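Local structure of flagellar protein FlgA (3FRN) at residues A[34-39]-A[101-106]; A[213-218]-A[228-233]. The protein probably acts as a periplasmic chaperone for assembly of the P-ring of the flagellar basal body. All coordinates share one frame; numbering follows the deposited sequence.

Contact 1. Residues A[34-39]-A[101-106]; sequences LMILLP and GTLPEK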
# COMPACT_ATOMS: atom_id res chain seq x y z
N LEU A 34 -20.12 -2.94 22.16
CA LEU A 34 -19.55 -2.16 21.08
C LEU A 34 -18.71 -3.05 20.17
O LEU A 34 -18.89 -3.06 18.96
CB LEU A 34 -18.72 -1.00 21.64
CG LEU A 34 -18.20 0.12 20.74
CD1 LEU A 34 -19.33 0.89 20.10
CD2 LEU A 34 -17.34 1.05 21.55
N MET A 35 -17.78 -3.78 20.78
CA MET A 35 -16.90 -4.70 20.05
C MET A 35 -16.70 -5.97 20.87
O MET A 35 -16.80 -5.95 22.10
CB MET A 35 -15.52 -4.07 19.80
CG MET A 35 -15.50 -2.78 18.96
SD MET A 35 -14.97 -2.96 17.25
CE MET A 35 -13.82 -1.61 17.18
N ILE A 36 -16.43 -7.08 20.18
CA ILE A 36 -16.01 -8.33 20.80
C ILE A 36 -14.50 -8.36 20.77
O ILE A 36 -13.91 -8.45 19.70
CB ILE A 36 -16.56 -9.57 20.03
CG1 ILE A 36 -18.08 -9.50 19.88
CG2 ILE A 36 -16.14 -10.88 20.71
CD1 ILE A 36 -18.83 -9.40 21.19
N LEU A 37 -13.86 -8.29 21.93
CA LEU A 37 -12.42 -8.17 22.01
C LEU A 37 -11.74 -9.54 22.10
O LEU A 37 -11.94 -10.27 23.06
CB LEU A 37 -12.07 -7.32 23.23
CG LEU A 37 -11.81 -5.81 23.16
CD1 LEU A 37 -12.59 -5.09 22.10
CD2 LEU A 37 -12.06 -5.21 24.53
N LEU A 38 -10.94 -9.91 21.09
CA LEU A 38 -10.32 -11.24 21.05
C LEU A 38 -8.82 -11.15 21.25
O LEU A 38 -8.19 -10.16 20.85
CB LEU A 38 -10.67 -11.96 19.72
CG LEU A 38 -12.12 -12.33 19.44
CD1 LEU A 38 -12.28 -12.82 18.02
CD2 LEU A 38 -12.67 -13.40 20.41
N PRO A 39 -8.22 -12.18 21.88
CA PRO A 39 -6.86 -11.96 22.33
C PRO A 39 -5.89 -11.76 21.16
O PRO A 39 -6.00 -12.43 20.14
CB PRO A 39 -6.53 -13.27 23.07
CG PRO A 39 -7.45 -14.28 22.45
CD PRO A 39 -8.70 -13.54 22.19
N GLY A 101 -21.50 -11.05 16.36
CA GLY A 101 -21.56 -12.34 17.05
C GLY A 101 -21.63 -12.24 18.56
O GLY A 101 -22.11 -11.25 19.11
N THR A 102 -21.13 -13.27 19.24
CA THR A 102 -21.02 -13.27 20.69
C THR A 102 -19.59 -13.53 21.12
O THR A 102 -18.79 -14.07 20.36
CB THR A 102 -21.97 -14.30 21.35
OG1 THR A 102 -22.23 -15.38 20.44
CG2 THR A 102 -23.30 -13.65 21.70
N LEU A 103 -19.25 -13.11 22.34
CA LEU A 103 -17.96 -13.47 22.91
C LEU A 103 -17.95 -14.98 23.15
O LEU A 103 -18.83 -15.51 23.83
CB LEU A 103 -17.71 -12.70 24.22
CG LEU A 103 -16.47 -13.08 25.03
CD1 LEU A 103 -15.18 -12.59 24.36
CD2 LEU A 103 -16.58 -12.54 26.44
N PRO A 104 -16.98 -15.68 22.55
CA PRO A 104 -16.83 -17.12 22.79
C PRO A 104 -16.28 -17.45 24.17
O PRO A 104 -15.67 -16.60 24.82
CB PRO A 104 -15.86 -17.55 21.69
CG PRO A 104 -15.08 -16.34 21.36
CD PRO A 104 -15.99 -15.17 21.59
N GLU A 105 -16.52 -18.67 24.63
CA GLU A 105 -15.97 -19.13 25.89
C GLU A 105 -14.46 -19.32 25.77
O GLU A 105 -13.69 -18.80 26.57
CB GLU A 105 -16.62 -20.43 26.34
CG GLU A 105 -18.04 -20.29 26.84
CD GLU A 105 -18.67 -21.63 27.14
OE1 GLU A 105 -17.93 -22.64 27.16
OE2 GLU A 105 -19.90 -21.69 27.35
N LYS A 106 -14.06 -20.05 24.73
CA LYS A 106 -12.67 -20.35 24.45
C LYS A 106 -12.26 -19.68 23.15
O LYS A 106 -13.10 -19.40 22.30
CB LYS A 106 -12.48 -21.87 24.40
CG LYS A 106 -12.52 -22.54 25.79
CD LYS A 106 -12.46 -24.05 25.68
CE LYS A 106 -11.67 -24.69 26.81
NZ LYS A 106 -12.02 -24.15 28.16
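Ile36, in the short strand 35-37, lies beside the loop that follows strand 93-101, its CA 5.9 Å from that of Leu103, and the two backbones pack through apolar side chains without pairing as strands. The contact joins two parts of FlgA: 34-39 belongs to its N-terminal domain-like region, where strand 35-37 pairs antiparallel with strand 16-18, whereas 101-106 belongs to the HotDog domain-like region, in the loop leading toward strand 111-118. Ile36 points its side chain at the loop and, in the conformer described, one of two modelled, uses both ends of its fork. CG2, anti to the backbone N, comes up against the loop backbone at Leu103 CA, 3.9 Å away, and against the end of the Leu103 side chain, CD1, at 4.1 Å. The other branch, CG1, lies beside the backbone N (chi1 -55°) and carries CD1 along the peptide between Thr102 and Leu103, where it stops 3.9 Å from Leu103 N. Leu103 in turn sends CD1 past Ile36 CG2 to the C-terminal end of strand 35-37, 4.2 Å from the carbonyl oxygen of Leu37. Polar anchors beyond the two segments flank this apolar patch: Thr99 OG1 hydrogen-bonds to Ile36 N, a direct tie from strand 93-101 to strand 35-37, and Thr102 OG1 pairs with Thr131 OG1. Further along, Leu38 brings only one of its methyls to the loop, while its side chain also rests on Val133 and Leu135 of strand 132-148. Pro104 touches Val133 too, so strand 132-148 backs both residues. Leu38 CD2 meets the proline ring from the side, astride its CG-CD bond, 3.9 Å from Pro104 CG and equally far from Pro104 CD.

Contact 2. Residues A[213-218]-A[228-233]; sequences GQVVPA and TTFVEV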
# COMPACT_ATOMS: atom_id res chain seq x y z
N GLY A 213 21.46 10.49 -32.00
CA GLY A 213 22.65 11.30 -32.25
C GLY A 213 23.93 10.78 -31.63
O GLY A 213 25.02 11.32 -31.88
N GLN A 214 23.81 9.72 -30.82
CA GLN A 214 24.95 9.10 -30.14
C GLN A 214 25.85 8.35 -31.13
O GLN A 214 25.36 7.80 -32.12
CB GLN A 214 24.43 8.13 -29.08
CG GLN A 214 25.45 7.62 -28.08
CD GLN A 214 24.84 6.61 -27.12
OE1 GLN A 214 23.63 6.61 -26.89
NE2 GLN A 214 25.67 5.73 -26.57
N VAL A 215 27.15 8.35 -30.88
CA VAL A 215 28.09 7.55 -31.67
C VAL A 215 28.32 6.19 -31.01
O VAL A 215 28.78 6.11 -29.86
CB VAL A 215 29.44 8.27 -31.89
CG1 VAL A 215 30.47 7.33 -32.53
CG2 VAL A 215 29.24 9.49 -32.78
N VAL A 216 28.00 5.13 -31.74
CA VAL A 216 28.26 3.77 -31.27
C VAL A 216 28.99 2.97 -32.35
O VAL A 216 28.85 3.26 -33.54
CB VAL A 216 26.95 3.03 -30.84
CG1 VAL A 216 26.51 3.48 -29.44
CG2 VAL A 216 25.83 3.22 -31.86
N PRO A 217 29.81 1.98 -31.93
CA PRO A 217 30.35 1.01 -32.88
C PRO A 217 29.25 0.21 -33.56
O PRO A 217 28.18 0.03 -33.00
CB PRO A 217 31.21 0.10 -32.00
CG PRO A 217 31.53 0.92 -30.80
CD PRO A 217 30.30 1.73 -30.56
N ALA A 218 29.52 -0.27 -34.77
CA ALA A 218 28.52 -0.99 -35.56
C ALA A 218 29.16 -2.09 -36.41
O ALA A 218 30.30 -1.97 -36.84
CB ALA A 218 27.73 -0.03 -36.43
N THR A 228 32.07 -2.94 -39.08
CA THR A 228 33.44 -2.63 -38.69
C THR A 228 33.66 -1.11 -38.53
O THR A 228 34.76 -0.61 -38.76
CB THR A 228 34.45 -3.28 -39.70
OG1 THR A 228 35.79 -2.81 -39.46
CG2 THR A 228 34.05 -2.99 -41.15
N THR A 229 32.62 -0.39 -38.11
CA THR A 229 32.66 1.08 -38.11
C THR A 229 31.84 1.74 -36.99
O THR A 229 31.16 1.06 -36.22
CB THR A 229 32.19 1.64 -39.47
OG1 THR A 229 32.49 3.04 -39.55
CG2 THR A 229 30.69 1.42 -39.67
N PHE A 230 31.92 3.07 -36.90
CA PHE A 230 31.09 3.86 -35.99
C PHE A 230 29.91 4.50 -36.74
O PHE A 230 30.06 4.92 -37.88
CB PHE A 230 31.92 4.96 -35.31
CG PHE A 230 33.01 4.43 -34.41
CD1 PHE A 230 34.29 4.19 -34.92
CD2 PHE A 230 32.77 4.19 -33.06
CE1 PHE A 230 35.30 3.70 -34.09
CE2 PHE A 230 33.77 3.71 -32.23
CZ PHE A 230 35.04 3.47 -32.75
N VAL A 231 28.75 4.56 -36.10
CA VAL A 231 27.56 5.17 -36.72
C VAL A 231 26.90 6.20 -35.82
O VAL A 231 27.18 6.26 -34.62
CB VAL A 231 26.50 4.12 -37.13
CG1 VAL A 231 27.02 3.22 -38.25
CG2 VAL A 231 26.06 3.29 -35.92
N GLU A 232 26.01 7.01 -36.40
CA GLU A 232 25.21 7.96 -35.63
C GLU A 232 23.73 7.60 -35.66
O GLU A 232 23.12 7.53 -36.72
CB GLU A 232 25.40 9.39 -36.13
CG GLU A 232 25.03 10.43 -35.08
CD GLU A 232 24.73 11.80 -35.65
OE1 GLU A 232 24.55 12.74 -34.82
OE2 GLU A 232 24.68 11.95 -36.91
N VAL A 233 23.18 7.40 -34.46
CA VAL A 233 21.81 6.93 -34.27
C VAL A 233 20.74 7.99 -34.59
O VAL A 233 20.86 9.15 -34.18
CB VAL A 233 21.62 6.41 -32.82
CG1 VAL A 233 20.57 5.36 -32.79
CG2 VAL A 233 22.91 5.83 -32.27
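Pro217 and Phe230 face each other as a non-hydrogen-bonded pair of two antiparallel strands, their CA atoms 4.3 Å apart. Backbone hydrogen bonds form the ladder: Val216 and Val231 exchange two, the one from Val231 N to Val216 O (2.9 Å) being nearly straight at 168°. Beyond them Val233 N reaches Gln214 O, and Gly213 N donates to Val233 O from a position tilted out of the carbonyl plane. At the other end Ala218 O accepts from both Thr229 N, at 3.1 Å, and Thr228 N, at 3.0 Å, a classic beta bulge. This hairpin, 215-219 with 229-233, lies in the P-ring chaperone region, of the SAF clan, and strand 263-266 pairs with 215-219 on its other edge. Apolar contacts divide between the faces. On one, the Phe230 ring, swung beside its own backbone N (chi1 -64°), lies obliquely to Val215 and Pro217, with Val215 CG1 3.9 Å from Phe230 CD2 and Pro217 CG 3.9 Å from Phe230 CE2. On the other, buried face, Val231 CG2 meets Ala218 CB at 3.8 Å, and Val216 CG2 touches both Val231 CG2 and Val233 CG2; Leu264 packs on Ala218 and Val231.

From the N terminus, the chain lays down strand 35-37 and runs through strands and helices, including helix 74-87 and strand 93-101, before contact 1 closes a long loop of 61 intervening residues and ties the N-terminal region to the HotDog-like one. It then passes through strands 111-118, 121-127 and 132-148 and on to the C-terminal part. There contact 2 closes a much shorter loop, a local hairpin with nine residues between its segments, most of them not modelled. The two loops follow in series, neither nested nor crossed. The centres of contact 1 and contact 2 lie about 73 Å apart, on opposite sides of the chain's centre in an elongated molecule.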